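Local coordinates for DUF4276 family protein (Pyrococcus horikoshii, PDB 2P62), which is of unknown function but belongs to a family of the Toprim-like clan, whose members include nucleic-acid-processing enzymes, at residues 48-53 with 59-64. Numbering follows the deposited sequence.
Sequences EHPLVL and ALVIIH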
ATOM      1  N   GLU A  48     -14.547 -10.374  -1.243  1.00 63.71           N
ATOM      2  CA  GLU A  48     -13.927  -9.755  -0.085  1.00 61.48           C
ATOM      3  C   GLU A  48     -13.432 -10.788   0.917  1.00 59.56           C
ATOM      4  O   GLU A  48     -14.160 -11.711   1.285  1.00 59.25           O
ATOM      5  CB  GLU A  48     -14.913  -8.808   0.605  1.00 61.80           C
ATOM      6  CG  GLU A  48     -14.397  -8.260   1.925  1.00 62.38           C
ATOM      7  CD  GLU A  48     -15.098  -6.992   2.344  1.00 63.00           C
ATOM      8  OE1 GLU A  48     -16.332  -7.021   2.537  1.00 64.27           O
ATOM      9  OE2 GLU A  48     -14.407  -5.961   2.476  1.00 62.86           O
ATOM     10  N   HIS A  49     -12.186 -10.628   1.351  1.00 56.89           N
ATOM     11  CA  HIS A  49     -11.596 -11.535   2.328  1.00 54.92           C
ATOM     12  C   HIS A  49     -11.293 -10.758   3.613  1.00 50.45           C
ATOM     13  O   HIS A  49     -10.224 -10.158   3.763  1.00 50.78           O
ATOM     14  CB  HIS A  49     -10.318 -12.172   1.762  1.00 56.59           C
ATOM     15  CG  HIS A  49     -10.564 -13.085   0.600  1.00 60.96           C
ATOM     16  ND1 HIS A  49     -11.221 -12.680  -0.542  1.00 62.30           N
ATOM     17  CD2 HIS A  49     -10.241 -14.387   0.405  1.00 63.17           C
ATOM     18  CE1 HIS A  49     -11.291 -13.691  -1.390  1.00 62.87           C
ATOM     19  NE2 HIS A  49     -10.704 -14.738  -0.840  1.00 62.84           N
ATOM     20  N   PRO A  50     -12.244 -10.752   4.556  1.00 45.30           N
ATOM     21  CA  PRO A  50     -12.047 -10.035   5.816  1.00 42.16           C
ATOM     22  C   PRO A  50     -10.972 -10.655   6.696  1.00 38.80           C
ATOM     23  O   PRO A  50     -10.707 -11.852   6.631  1.00 39.57           O
ATOM     24  CB  PRO A  50     -13.428 -10.086   6.460  1.00 41.95           C
ATOM     25  CG  PRO A  50     -13.963 -11.387   5.996  1.00 44.38           C
ATOM     26  CD  PRO A  50     -13.547 -11.438   4.537  1.00 45.03           C
ATOM     27  N   LEU A  51     -10.344  -9.824   7.514  1.00 34.88           N
ATOM     28  CA  LEU A  51      -9.318 -10.303   8.416  1.00 31.32           C
ATOM     29  C   LEU A  51     -10.002 -10.930   9.632  1.00 30.11           C
ATOM     30  O   LEU A  51     -10.877 -10.318  10.253  1.00 28.91           O
ATOM     31  CB  LEU A  51      -8.430  -9.139   8.837  1.00 29.07           C
ATOM     32  CG  LEU A  51      -7.356  -9.405   9.881  1.00 30.18           C
ATOM     33  CD1 LEU A  51      -6.305 -10.382   9.358  1.00 25.52           C
ATOM     34  CD2 LEU A  51      -6.732  -8.066  10.251  1.00 28.18           C
ATOM     35  N   VAL A  52      -9.615 -12.161   9.951  1.00 28.38           N
ATOM     36  CA  VAL A  52     -10.183 -12.875  11.089  1.00 26.02           C
ATOM     37  C   VAL A  52      -9.122 -13.137  12.151  1.00 27.22           C
ATOM     38  O   VAL A  52      -8.170 -13.879  11.925  1.00 26.49           O
ATOM     39  CB  VAL A  52     -10.792 -14.227  10.668  1.00 24.83           C
ATOM     40  CG1 VAL A  52     -11.417 -14.916  11.880  1.00 26.07           C
ATOM     41  CG2 VAL A  52     -11.839 -14.018   9.600  1.00 22.35           C
ATOM     42  N   LEU A  53      -9.297 -12.511  13.309  1.00 26.98           N
ATOM     43  CA  LEU A  53      -8.373 -12.671  14.418  1.00 28.38           C
ATOM     44  C   LEU A  53      -9.096 -13.464  15.499  1.00 29.41           C
ATOM     45  O   LEU A  53     -10.265 -13.198  15.788  1.00 28.72           O
ATOM     46  CB  LEU A  53      -7.953 -11.304  14.964  1.00 25.94           C
ATOM     47  CG  LEU A  53      -7.350 -10.306  13.976  1.00 28.11           C
ATOM     48  CD1 LEU A  53      -6.834  -9.090  14.747  1.00 25.05           C
ATOM     49  CD2 LEU A  53      -6.205 -10.958  13.189  1.00 26.84           C
ATOM     50  N   ALA A  59     -13.893 -14.437  18.277  1.00 25.98           N
ATOM     51  CA  ALA A  59     -13.449 -14.235  16.903  1.00 25.68           C
ATOM     52  C   ALA A  59     -13.759 -12.791  16.510  1.00 24.90           C
ATOM     53  O   ALA A  59     -14.888 -12.332  16.656  1.00 25.36           O
ATOM     54  CB  ALA A  59     -14.173 -15.194  15.962  1.00 24.91           C
ATOM     55  N   LEU A  60     -12.747 -12.070  16.038  1.00 24.51           N
ATOM     56  CA  LEU A  60     -12.935 -10.695  15.598  1.00 23.69           C
ATOM     57  C   LEU A  60     -12.835 -10.660  14.082  1.00 23.66           C
ATOM     58  O   LEU A  60     -11.801 -11.003  13.507  1.00 20.48           O
ATOM     59  CB  LEU A  60     -11.870  -9.780  16.199  1.00 22.32           C
ATOM     60  CG  LEU A  60     -11.877  -9.702  17.725  1.00 22.61           C
ATOM     61  CD1 LEU A  60     -10.666  -8.933  18.196  1.00 20.48           C
ATOM     62  CD2 LEU A  60     -13.167  -9.062  18.210  1.00 20.08           C
ATOM     63  N   VAL A  61     -13.926 -10.262  13.439  1.00 24.30           N
ATOM     64  CA  VAL A  61     -13.972 -10.164  11.992  1.00 25.25           C
ATOM     65  C   VAL A  61     -13.831  -8.689  11.648  1.00 25.78           C
ATOM     66  O   VAL A  61     -14.715  -7.892  11.937  1.00 27.25           O
ATOM     67  CB  VAL A  61     -15.307 -10.709  11.449  1.00 25.29           C
ATOM     68  CG1 VAL A  61     -15.338 -10.593   9.930  1.00 25.61           C
ATOM     69  CG2 VAL A  61     -15.477 -12.174  11.870  1.00 23.31           C
ATOM     70  N   ILE A  62     -12.708  -8.332  11.039  1.00 25.53           N
ATOM     71  CA  ILE A  62     -12.429  -6.949  10.671  1.00 25.39           C
ATOM     72  C   ILE A  62     -12.567  -6.750   9.167  1.00 27.35           C
ATOM     73  O   ILE A  62     -11.982  -7.498   8.382  1.00 26.83           O
ATOM     74  CB  ILE A  62     -10.995  -6.568  11.077  1.00 25.34           C
ATOM     75  CG1 ILE A  62     -10.760  -6.953  12.535  1.00 22.56           C
ATOM     76  CG2 ILE A  62     -10.750  -5.081  10.857  1.00 21.41           C
ATOM     77  CD1 ILE A  62      -9.359  -6.738  12.975  1.00 26.44           C
ATOM     78  N   ILE A  63     -13.338  -5.742   8.767  1.00 28.75           N
ATOM     79  CA  ILE A  63     -13.526  -5.440   7.350  1.00 31.01           C
ATOM     80  C   ILE A  63     -13.259  -3.966   7.095  1.00 33.56           C
ATOM     81  O   ILE A  63     -13.468  -3.133   7.976  1.00 33.31           O
ATOM     82  CB  ILE A  63     -14.971  -5.743   6.864  1.00 30.07           C
ATOM     83  CG1 ILE A  63     -15.977  -4.896   7.639  1.00 31.43           C
ATOM     84  CG2 ILE A  63     -15.295  -7.204   7.051  1.00 30.01           C
ATOM     85  CD1 ILE A  63     -17.406  -5.096   7.187  1.00 33.04           C
ATOM     86  N   HIS A  64     -12.801  -3.651   5.886  1.00 37.79           N
ATOM     87  CA  HIS A  64     -12.529  -2.272   5.490  1.00 43.73           C
ATOM     88  C   HIS A  64     -12.843  -2.092   4.007  1.00 47.90           C
ATOM     89  O   HIS A  64     -13.169  -3.063   3.322  1.00 48.33           O
ATOM     90  CB  HIS A  64     -11.067  -1.906   5.737  1.00 43.15           C
ATOM     91  CG  HIS A  64     -10.110  -2.569   4.798  1.00 44.84           C
ATOM     92  ND1 HIS A  64      -9.640  -3.850   4.992  1.00 45.48           N
ATOM     93  CD2 HIS A  64      -9.544  -2.131   3.649  1.00 43.12           C
ATOM     94  CE1 HIS A  64      -8.826  -4.172   4.004  1.00 44.30           C
ATOM     95  NE2 HIS A  64      -8.750  -3.146   3.176  1.00 44.77           N
TER
HETATM   96  O   HOH W   1     -12.256  -6.156   4.117  1.00 39.85           O
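The carbonyl oxygen of Leu53 accepts the amide of Leu60 in a nearly straight bond, Leu60 N to Leu53 O 2.7 Å, and also has the alpha C-H of Ala59 close by, a CA-H...O contact. Leu53 N returns a bond to Leu60 O, and the same exchange recurs at Leu51 and Ile62, where Ile62 N to Leu51 O spans 2.8 Å. The return bond, Leu51 N to Ile62 O, is more bent, 140° about the hydrogen. Two hydrogen-bonded pairs thus flank the non-hydrogen-bonded pair Val52 and Val61 in an antiparallel hairpin. On the face carrying Leu51, Leu53, Leu60 and Ile62, Ile62 CD1 reaches both Leu53 CD1, 3.9 Å away, and Leu51 CD2. With CG1 set beside its own backbone N (chi1 -50°), Ile62 brings this methyl against both leucines. Leu51, Leu53 and Leu60 of this face also touch helix 11-23. On the face of Val52 and Val61, Pro50 CB meets Val61 CG1 and lies 3.5 Å from Ile63 CG2. Beyond the paired strands, a water donates to Glu48 OE2 at 2.7 Å and accepts from His64 N, although Glu48 is poorly ordered. Val61 continues the backbone bonding to strand 2-7, while Val52 bonds to Ala30 on the far side. Paired amides and apolar side chains on both faces therefore make this hairpin a buried part of the mixed sheet, with a water-mediated link where the pairing ends.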